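Local coordinates for DUF3828 domain-containing protein (Bacteroides thetaiotaomicron, PDB 3KZT) that is of unknown function but carries a DUF3828 domain and is probably a membrane-anchored lipoprotein, at residues 29-34 with 123-128; 36-41 with 80-85; 95-100 with 105-110. All blocks are in the same frame, centred on the assembly; numbering follows the deposited sequence.

Contact 1. Residues 29-34 with 123-128; sequences GMIEDF and IPVRVV. With SO4 (sulfate ion), chain E.
Ile31 sends its CD1 methyl against two valines of the facing strand, ending 3.6 Å from Val127 CG2 and 3.8 Å from Val125 CG2. Against Val125 the approach is tip to tip; against Val127 the side chains meet obliquely. With chi1 at -65° its CG1 branch lies beside the backbone N, and the nearly straight chi2 carries CD1 on to the strand. The preceding residue, selenomethionine Met30, bends at chi2 and chi3 and brings its terminal CE to both methyls of Val127, 3.7 Å from CG2. These contacts lay helix 13-41 across the antiparallel sheet, the segment axes crossing at 119° with a closest approach of 10.6 Å, a separation suited to a helix-on-sheet layer. Tyr105 and Val107 of strand 104-111 extend the same apolar floor under Ile31, while Tyr134 and Phe60 flank Met30. Arg126 points away from the helix. Arg126 NH1 donates to sulfate O4 at 3.0 Å, near the guanidinium plane, and its NH2 forms a salt bridge with Asp137. All four touching residues are buried and only carbon atoms meet, which implies a join held by methyl packing and the exclusion of water, with the strand's charge kept on the other face of the sheet.

Contact 2. Residues 36-41 with 80-85; sequences EAYAAS and PIIRAQ. With SO4 (sulfate ion), chain F.
Tyr38, on the last turns of helix 13-41, packs against a loop whose Arg83 and Ala84 both face Asp79, the geometry of a G1 beta bulge. The tight part is the packing of Ile81 against the Tyr38 ring, in the conformer described, one of two modelled for Ile81. Ile81 CD1 lies over one face of the Tyr38 ring, 4.0 Å from its centroid and 29° off the normal, which is the geometry of a CH-pi contact. Ile81 CD1 is displaced toward the hydroxyl end, 3.5 Å from Tyr38 CZ. Ile81 CG2 reaches the CD2–CE2 side of the same ring, so both branches of the isoleucine bear on it. With Tyr38 CG anti to the backbone N (chi1 -169°), the ring extends from the helix to the loop, and its OH is hydrogen-bonded to Asp79, a polar anchor at the end of an apolar contact. Ile82 is looser: its CG2 stands near the ring plane, 4.5 Å from Tyr38 CE2. Phe42 and Leu87 also pack on Ile82.

The partly exposed side belongs to Arg83, whose extended chain runs from the loop to a sulfate probably taken from the crystallisation liquor. Thr140 OG1 is a further partner of its NH2. The two guanidinium ends share one oxygen: Arg83 NH1 donates to sulfate O2 at 2.9 Å and Arg83 NH2 bonds it weakly, while Arg83 NH2 also reaches sulfate O1 at 2.8 Å.

Contact 3. Residues 95-100 with 105-110; sequences LSVKHL and YEVNYT. With EDO (1,2-ethanediol), chain C.
The beta hairpin of strands 96-101 and 104-111 forms one edge of the antiparallel sheet, with 96-101 outermost in the chain, and four backbone bonds fix its register. Ser96 with Asn108 and Lys98 with Glu106 are the hydrogen-bonded pairs; the straightest bond runs from Glu106 N to Lys98 O, 2.8 Å at 167°. Val97 with Val107 and His99 with Tyr105 are the non-hydrogen-bonded pairs, their side chains on the face that looks to helix 13-41.

There His99 turns its ring edge toward the face of Tyr105, a T-shaped pair with centroids 5.0 Å apart and planes at 60°. His99 CD2 sits above the tyrosine's rim, 3.6 Å from Tyr105 CE2, while His99 NE2 bonds the Asp102 carbonyl. Tyr105 OH donates to ethanediol O2 at 2.8 Å. Replacing Tyr105 by an alanine would probably leave the His99 edge without its aromatic face and open a gap beside Ile31. Farther along, Leu95 CD1 meets Val107 CG1 at 3.6 Å.

On the reverse face, Asn108 ND2 donates at 2.9 Å to the anti lone pair of Glu106 OE2, which lies in the amide plane of Asn108. Lys98 runs alongside Glu106, but Lys98 NZ stays 4.8 Å from Glu106 OE2. The chemistry implies a two-faced hairpin: aromatic and apolar toward the helix, polar and charged on the reverse, where Lys98 and Glu106 probably attract each other weakly.

Overall arrangement
Helix 13-41 serves contacts 1 and 2, whose centres lie about 12 Å apart, while contacts 1 and 3 share the antiparallel sheet, with centres about 9 Å apart. Contact 1 closes the longest loop, its nearest ends 89 residues apart; contacts 2 and 3 are nested within it in series. Strands 104-111 and 119-130 are sheet neighbours, joined by Val125 O to Tyr105 N at 2.7 Å. Contact 2 meets contact 1 where Phe34 CE2 packs on Ile81 CG2 at 3.5 Å, and contact 3 through Ile82 O and Tyr109 OH, 2.7 Å apart. Helix, loop and the helix-facing side of the sheet therefore pack together, while the hairpin's other face lies nearer the surface.

Contact 1. Residues 29-34 with 123-128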
loop_
_atom_site.group_PDB
_atom_site.type_symbol
_atom_site.label_atom_id
_atom_site.label_comp_id
_atom_site.label_asym_id
_atom_site.label_seq_id
_atom_site.Cartn_x
_atom_site.Cartn_y
_atom_site.Cartn_z
ATOM N N GLY A 29 -10.814 -1.385 9.401
ATOM C CA GLY A 29 -9.995 -0.250 8.917
ATOM C C GLY A 29 -8.556 -0.254 9.439
ATOM O O GLY A 29 -7.624 -0.026 8.682
HETATM N N MSE A 30 -8.390 -0.515 10.724
HETATM C CA MSE A 30 -7.038 -0.635 11.337
HETATM C C MSE A 30 -6.250 -1.830 10.768
HETATM O O MSE A 30 -5.073 -1.693 10.454
HETATM C CB MSE A 30 -7.142 -0.777 12.858
HETATM C CG MSE A 30 -5.773 -0.996 13.574
HETATM SE SE MSE A 30 -5.136 -2.844 13.623
HETATM C CE MSE A 30 -6.605 -3.584 14.698
ATOM N N ILE A 31 -6.913 -2.991 10.682
ATOM C CA ILE A 31 -6.315 -4.228 10.136
ATOM C C ILE A 31 -5.860 -4.005 8.678
ATOM O O ILE A 31 -4.743 -4.350 8.329
ATOM C CB ILE A 31 -7.287 -5.450 10.240
ATOM C CG1 ILE A 31 -7.558 -5.813 11.726
ATOM C CG2 ILE A 31 -6.666 -6.711 9.557
ATOM C CD1 ILE A 31 -8.768 -6.756 11.943
ATOM N N GLU A 32 -6.740 -3.406 7.863
ATOM C CA GLU A 32 -6.399 -2.995 6.475
ATOM C C GLU A 32 -5.174 -2.084 6.399
ATOM O O GLU A 32 -4.316 -2.286 5.537
ATOM C CB GLU A 32 -7.566 -2.267 5.834
ATOM C CG GLU A 32 -8.720 -3.195 5.439
ATOM C CD GLU A 32 -9.965 -2.452 4.982
ATOM O OE1 GLU A 32 -10.025 -1.214 5.121
ATOM O OE2 GLU A 32 -10.893 -3.125 4.471
ATOM N N ASP A 33 -5.116 -1.087 7.295
ATOM C CA ASP A 33 -3.964 -0.133 7.368
ATOM C C ASP A 33 -2.680 -0.829 7.728
ATOM O O ASP A 33 -1.631 -0.502 7.171
ATOM C CB ASP A 33 -4.189 0.976 8.414
ATOM C CG ASP A 33 -5.324 1.927 8.061
ATOM O OD1 ASP A 33 -5.850 1.897 6.928
ATOM O OD2 ASP A 33 -5.696 2.703 8.949
ATOM N N PHE A 34 -2.748 -1.747 8.701
ATOM C CA PHE A 34 -1.578 -2.545 9.076
ATOM C C PHE A 34 -1.023 -3.345 7.890
ATOM O O PHE A 34 0.168 -3.246 7.593
ATOM C CB PHE A 34 -1.876 -3.509 10.247
ATOM C CG PHE A 34 -0.802 -4.520 10.458
ATOM C CD1 PHE A 34 0.510 -4.111 10.722
ATOM C CD2 PHE A 34 -1.069 -5.894 10.353
ATOM C CE1 PHE A 34 1.532 -5.045 10.886
ATOM C CE2 PHE A 34 -0.043 -6.836 10.528
ATOM C CZ PHE A 34 1.252 -6.409 10.790
ATOM N N ILE A 123 -5.743 -15.614 7.290
ATOM C CA ILE A 123 -5.197 -15.482 8.650
ATOM C C ILE A 123 -6.282 -14.958 9.630
ATOM O O ILE A 123 -6.754 -13.812 9.466
ATOM C CB ILE A 123 -3.969 -14.469 8.705
ATOM C CG1 ILE A 123 -2.885 -14.823 7.667
ATOM C CG2 ILE A 123 -3.356 -14.437 10.117
ATOM C CD1 ILE A 123 -2.995 -14.036 6.361
ATOM N N PRO A 124 -6.698 -15.789 10.634
ATOM C CA PRO A 124 -7.550 -15.212 11.674
ATOM C C PRO A 124 -6.687 -14.294 12.563
ATOM O O PRO A 124 -5.574 -14.706 12.959
ATOM C CB PRO A 124 -8.032 -16.439 12.473
ATOM C CG PRO A 124 -7.616 -17.644 11.662
ATOM C CD PRO A 124 -6.458 -17.225 10.874
ATOM N N VAL A 125 -7.168 -13.064 12.818
ATOM C CA VAL A 125 -6.478 -12.096 13.691
ATOM C C VAL A 125 -7.475 -11.544 14.728
ATOM O O VAL A 125 -8.654 -11.316 14.401
ATOM C CB VAL A 125 -5.792 -10.946 12.883
ATOM C CG1 VAL A 125 -4.898 -11.525 11.784
ATOM C CG2 VAL A 125 -6.811 -9.958 12.295
ATOM N N ARG A 126 -6.998 -11.364 15.973
ATOM C CA ARG A 126 -7.807 -10.860 17.079
ATOM C C ARG A 126 -7.389 -9.419 17.407
ATOM O O ARG A 126 -6.193 -9.113 17.416
ATOM C CB ARG A 126 -7.655 -11.743 18.303
ATOM C CG ARG A 126 -8.832 -11.634 19.251
ATOM C CD ARG A 126 -8.650 -12.497 20.482
ATOM N NE ARG A 126 -7.827 -11.878 21.524
ATOM C CZ ARG A 126 -7.463 -12.479 22.672
ATOM N NH1 ARG A 126 -7.825 -13.758 22.954
ATOM N NH2 ARG A 126 -6.715 -11.803 23.561
ATOM N N VAL A 127 -8.386 -8.568 17.706
ATOM C CA VAL A 127 -8.204 -7.121 17.926
ATOM C C VAL A 127 -8.559 -6.720 19.362
ATOM O O VAL A 127 -9.559 -7.185 19.892
ATOM C CB VAL A 127 -9.108 -6.292 16.942
ATOM C CG1 VAL A 127 -9.091 -4.785 17.294
ATOM C CG2 VAL A 127 -8.658 -6.503 15.510
ATOM N N VAL A 128 -7.735 -5.855 19.972
ATOM C CA VAL A 128 -8.009 -5.273 21.304
ATOM C C VAL A 128 -8.094 -3.747 21.125
ATOM O O VAL A 128 -7.433 -3.193 20.231
ATOM C CB VAL A 128 -6.899 -5.644 22.357
ATOM C CG1 VAL A 128 -5.517 -5.056 21.965
ATOM C CG2 VAL A 128 -7.299 -5.182 23.755
HETATM S S SO4 E . -11.112 -15.761 22.397
HETATM O O1 SO4 E . -11.123 -15.110 23.703
HETATM O O2 SO4 E . -12.021 -15.060 21.484
HETATM O O3 SO4 E . -11.558 -17.146 22.551
HETATM O O4 SO4 E . -9.751 -15.746 21.863
#

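Contact 2. Residues 36-41 with 80-85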
loop_
_atom_site.group_PDB
_atom_site.type_symbol
_atom_site.label_atom_id
_atom_site.label_comp_id
_atom_site.label_asym_id
_atom_site.label_seq_id
_atom_site.Cartn_x
_atom_site.Cartn_y
_atom_site.Cartn_z
ATOM N N GLU A 36 -1.573 -3.091 4.561
ATOM C CA GLU A 36 -1.087 -2.237 3.454
ATOM C C GLU A 36 0.270 -1.589 3.778
ATOM O O GLU A 36 1.164 -1.572 2.922
ATOM C CB GLU A 36 -2.128 -1.197 3.055
ATOM C CG GLU A 36 -3.285 -1.830 2.293
ATOM C CD GLU A 36 -4.506 -0.950 2.176
ATOM O OE1 GLU A 36 -4.417 0.294 2.385
ATOM O OE2 GLU A 36 -5.580 -1.514 1.864
ATOM N N ALA A 37 0.416 -1.086 5.014
ATOM C CA ALA A 37 1.689 -0.495 5.495
ATOM C C ALA A 37 2.801 -1.545 5.572
ATOM O O ALA A 37 3.906 -1.315 5.093
ATOM C CB ALA A 37 1.491 0.151 6.861
ATOM N N TYR A 38 2.479 -2.692 6.177
ATOM C CA TYR A 38 3.417 -3.819 6.316
ATOM C C TYR A 38 3.868 -4.372 4.950
ATOM O O TYR A 38 5.055 -4.592 4.737
ATOM C CB TYR A 38 2.794 -4.934 7.168
ATOM C CG TYR A 38 3.762 -6.007 7.583
ATOM C CD1 TYR A 38 4.807 -5.716 8.463
ATOM C CD2 TYR A 38 3.619 -7.332 7.134
ATOM C CE1 TYR A 38 5.711 -6.696 8.863
ATOM C CE2 TYR A 38 4.519 -8.323 7.530
ATOM C CZ TYR A 38 5.559 -7.997 8.401
ATOM O OH TYR A 38 6.445 -8.948 8.803
ATOM N N ALA A 39 2.912 -4.557 4.037
ATOM C CA ALA A 39 3.204 -5.034 2.642
ATOM C C ALA A 39 4.174 -4.150 1.883
ATOM O O ALA A 39 5.003 -4.658 1.143
ATOM C CB ALA A 39 1.964 -5.146 1.862
ATOM N N ALA A 40 4.051 -2.827 2.057
ATOM C CA ALA A 40 4.967 -1.863 1.426
ATOM C C ALA A 40 6.432 -2.017 1.889
ATOM O O ALA A 40 7.342 -1.728 1.123
ATOM C CB ALA A 40 4.480 -0.420 1.656
ATOM N N SER A 41 6.647 -2.485 3.129
ATOM C CA SER A 41 8.014 -2.747 3.645
ATOM C C SER A 41 8.774 -3.843 2.864
ATOM O O SER A 41 9.997 -3.840 2.847
ATOM C CB SER A 41 7.993 -3.091 5.145
ATOM O OG SER A 41 7.541 -4.410 5.374
ATOM N N PRO A 80 4.649 -15.361 9.661
ATOM C CA PRO A 80 3.272 -15.734 10.055
ATOM C C PRO A 80 2.158 -14.653 9.783
ATOM O O PRO A 80 0.969 -15.018 9.693
ATOM C CB PRO A 80 3.411 -15.992 11.565
ATOM C CG PRO A 80 4.534 -15.154 11.968
ATOM C CD PRO A 80 5.512 -15.236 10.854
ATOM N N ILE A 81 2.558 -13.367 9.655
ATOM C CA ILE A 81 1.614 -12.275 9.371
ATOM C C ILE A 81 0.989 -12.456 7.973
ATOM O O ILE A 81 -0.218 -12.322 7.819
ATOM C CB ILE A 81 2.295 -10.870 9.475
ATOM C CG1 ILE A 81 2.759 -10.583 10.921
ATOM C CG2 ILE A 81 1.311 -9.753 9.037
ATOM C CD1 ILE A 81 3.627 -9.347 11.046
ATOM N N ILE A 82 1.833 -12.782 6.977
ATOM C CA ILE A 82 1.394 -13.037 5.560
ATOM C C ILE A 82 1.328 -14.540 5.152
ATOM O O ILE A 82 0.835 -14.857 4.051
ATOM C CB ILE A 82 2.276 -12.243 4.502
ATOM C CG1 ILE A 82 3.775 -12.587 4.597
ATOM C CG2 ILE A 82 2.093 -10.742 4.683
ATOM C CD1 ILE A 82 4.616 -12.056 3.458
ATOM N N ARG A 83 1.801 -15.447 6.033
ATOM C CA ARG A 83 1.913 -16.901 5.738
ATOM C C ARG A 83 2.668 -17.128 4.422
ATOM O O ARG A 83 2.196 -17.833 3.516
ATOM C CB ARG A 83 0.538 -17.583 5.748
ATOM C CG ARG A 83 -0.101 -17.574 7.090
ATOM C CD ARG A 83 -1.411 -18.287 7.072
ATOM N NE ARG A 83 -1.981 -18.381 8.418
ATOM C CZ ARG A 83 -3.087 -19.065 8.752
ATOM N NH1 ARG A 83 -3.802 -19.746 7.832
ATOM N NH2 ARG A 83 -3.495 -19.071 10.030
ATOM N N ALA A 84 3.827 -16.484 4.328
ATOM C CA ALA A 84 4.658 -16.518 3.134
ATOM C C ALA A 84 6.032 -15.977 3.491
ATOM O O ALA A 84 6.201 -15.379 4.557
ATOM C CB ALA A 84 4.042 -15.685 2.047
ATOM N N GLN A 85 7.006 -16.211 2.618
ATOM C CA GLN A 85 8.360 -15.649 2.782
ATOM C C GLN A 85 8.439 -14.207 2.269
ATOM O O GLN A 85 9.170 -13.385 2.818
ATOM C CB GLN A 85 9.386 -16.478 2.019
ATOM C CG GLN A 85 9.551 -17.904 2.530
ATOM C CD GLN A 85 10.707 -18.653 1.851
ATOM O OE1 GLN A 85 11.573 -18.049 1.215
ATOM N NE2 GLN A 85 10.722 -19.971 1.999
HETATM S S SO4 F . -6.102 -21.091 10.684
HETATM O O1 SO4 F . -5.382 -20.351 11.722
HETATM O O2 SO4 F . -6.111 -20.337 9.435
HETATM O O3 SO4 F . -7.482 -21.313 11.117
HETATM O O4 SO4 F . -5.445 -22.380 10.463
#

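Contact 3. Residues 95-100 with 105-110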
loop_
_atom_site.group_PDB
_atom_site.type_symbol
_atom_site.label_atom_id
_atom_site.label_comp_id
_atom_site.label_asym_id
_atom_site.label_seq_id
_atom_site.Cartn_x
_atom_site.Cartn_y
_atom_site.Cartn_z
ATOM N N LEU A 95 -6.470 -7.910 -1.027
ATOM C CA LEU A 95 -6.706 -7.882 0.421
ATOM C C LEU A 95 -8.187 -7.626 0.728
ATOM O O LEU A 95 -8.803 -6.739 0.145
ATOM C CB LEU A 95 -5.854 -6.801 1.117
ATOM C CG LEU A 95 -5.962 -6.680 2.656
ATOM C CD1 LEU A 95 -5.454 -7.946 3.305
ATOM C CD2 LEU A 95 -5.197 -5.455 3.148
ATOM N N SER A 96 -8.725 -8.424 1.645
ATOM C CA SER A 96 -10.123 -8.352 2.065
ATOM C C SER A 96 -10.155 -8.795 3.523
ATOM O O SER A 96 -9.698 -9.887 3.828
ATOM C CB SER A 96 -10.959 -9.298 1.206
ATOM O OG SER A 96 -12.313 -9.294 1.580
ATOM N N VAL A 97 -10.652 -7.926 4.412
ATOM C CA VAL A 97 -10.783 -8.229 5.838
ATOM C C VAL A 97 -12.263 -8.283 6.193
ATOM O O VAL A 97 -13.051 -7.500 5.658
ATOM C CB VAL A 97 -10.085 -7.187 6.723
ATOM C CG1 VAL A 97 -10.086 -7.659 8.199
ATOM C CG2 VAL A 97 -8.654 -6.956 6.242
ATOM N N LYS A 98 -12.639 -9.222 7.073
ATOM C CA LYS A 98 -14.016 -9.330 7.544
ATOM C C LYS A 98 -14.075 -9.871 8.957
ATOM O O LYS A 98 -13.144 -10.550 9.416
ATOM C CB LYS A 98 -14.869 -10.194 6.592
ATOM C CG LYS A 98 -14.721 -11.736 6.711
ATOM C CD LYS A 98 -15.644 -12.426 5.714
ATOM C CE LYS A 98 -15.804 -13.904 6.010
ATOM N NZ LYS A 98 -16.716 -14.538 5.020
ATOM N N HIS A 99 -15.189 -9.587 9.626
ATOM C CA HIS A 99 -15.426 -10.040 10.990
ATOM C C HIS A 99 -15.825 -11.516 11.007
ATOM O O HIS A 99 -16.591 -11.955 10.145
ATOM C CB HIS A 99 -16.524 -9.196 11.625
ATOM C CG HIS A 99 -16.832 -9.565 13.033
ATOM N ND1 HIS A 99 -18.063 -10.039 13.418
ATOM C CD2 HIS A 99 -16.070 -9.544 14.150
ATOM C CE1 HIS A 99 -18.051 -10.280 14.715
ATOM N NE2 HIS A 99 -16.855 -9.986 15.184
ATOM N N LEU A 100 -15.295 -12.262 11.987
ATOM C CA LEU A 100 -15.644 -13.666 12.200
ATOM C C LEU A 100 -16.665 -13.732 13.346
ATOM O O LEU A 100 -17.862 -13.881 13.099
ATOM C CB LEU A 100 -14.375 -14.523 12.480
ATOM C CG LEU A 100 -13.377 -14.741 11.339
ATOM C CD1 LEU A 100 -12.161 -15.521 11.865
ATOM C CD2 LEU A 100 -14.020 -15.479 10.163
ATOM N N TYR A 105 -11.214 -11.522 13.510
ATOM C CA TYR A 105 -11.415 -11.060 12.136
ATOM C C TYR A 105 -10.573 -11.985 11.269
ATOM O O TYR A 105 -9.671 -12.645 11.782
ATOM C CB TYR A 105 -10.971 -9.576 12.000
ATOM C CG TYR A 105 -11.826 -8.649 12.836
ATOM C CD1 TYR A 105 -11.592 -8.502 14.202
ATOM C CD2 TYR A 105 -12.883 -7.935 12.271
ATOM C CE1 TYR A 105 -12.391 -7.677 14.989
ATOM C CE2 TYR A 105 -13.691 -7.100 13.047
ATOM C CZ TYR A 105 -13.438 -6.975 14.397
ATOM O OH TYR A 105 -14.222 -6.177 15.168
ATOM N N GLU A 106 -10.880 -12.045 9.980
ATOM C CA GLU A 106 -10.163 -12.900 9.027
ATOM C C GLU A 106 -9.556 -12.002 7.953
ATOM O O GLU A 106 -10.280 -11.229 7.341
ATOM C CB GLU A 106 -11.142 -13.903 8.395
ATOM C CG GLU A 106 -10.532 -14.832 7.336
ATOM C CD GLU A 106 -11.530 -15.833 6.815
ATOM O OE1 GLU A 106 -11.688 -16.899 7.454
ATOM O OE2 GLU A 106 -12.130 -15.575 5.749
ATOM N N VAL A 107 -8.235 -12.114 7.743
ATOM C CA VAL A 107 -7.513 -11.368 6.699
ATOM C C VAL A 107 -7.325 -12.312 5.508
ATOM O O VAL A 107 -6.579 -13.294 5.614
ATOM C CB VAL A 107 -6.136 -10.881 7.194
ATOM C CG1 VAL A 107 -5.331 -10.260 6.032
ATOM C CG2 VAL A 107 -6.313 -9.869 8.329
ATOM N N ASN A 108 -8.006 -12.010 4.395
ATOM C CA ASN A 108 -7.958 -12.815 3.163
ATOM C C ASN A 108 -7.198 -12.102 2.061
ATOM O O ASN A 108 -7.393 -10.899 1.863
ATOM C CB ASN A 108 -9.372 -13.100 2.670
ATOM C CG ASN A 108 -10.166 -13.926 3.648
ATOM O OD1 ASN A 108 -9.849 -15.079 3.887
ATOM N ND2 ASN A 108 -11.214 -13.322 4.239
ATOM N N TYR A 109 -6.317 -12.838 1.364
ATOM C CA TYR A 109 -5.616 -12.333 0.166
ATOM C C TYR A 109 -5.089 -13.531 -0.653
ATOM O O TYR A 109 -4.812 -14.587 -0.101
ATOM C CB TYR A 109 -4.471 -11.342 0.516
ATOM C CG TYR A 109 -3.116 -11.974 0.835
ATOM C CD1 TYR A 109 -2.800 -12.383 2.120
ATOM C CD2 TYR A 109 -2.133 -12.137 -0.175
ATOM C CE1 TYR A 109 -1.551 -12.963 2.410
ATOM C CE2 TYR A 109 -0.906 -12.712 0.101
ATOM C CZ TYR A 109 -0.613 -13.113 1.392
ATOM O OH TYR A 109 0.605 -13.673 1.652
ATOM N N THR A 110 -4.959 -13.337 -1.961
ATOM C CA THR A 110 -4.463 -14.359 -2.869
ATOM C C THR A 110 -2.963 -14.117 -3.118
ATOM O O THR A 110 -2.581 -13.052 -3.629
ATOM C CB THR A 110 -5.225 -14.314 -4.188
ATOM O OG1 THR A 110 -6.622 -14.443 -3.917
ATOM C CG2 THR A 110 -4.787 -15.439 -5.110
HETATM C C1 EDO C . -12.889 -4.335 19.226
HETATM O O1 EDO C . -13.237 -4.818 20.527
HETATM C C2 EDO C . -12.527 -5.498 18.312
HETATM O O2 EDO C . -13.700 -6.237 17.938
#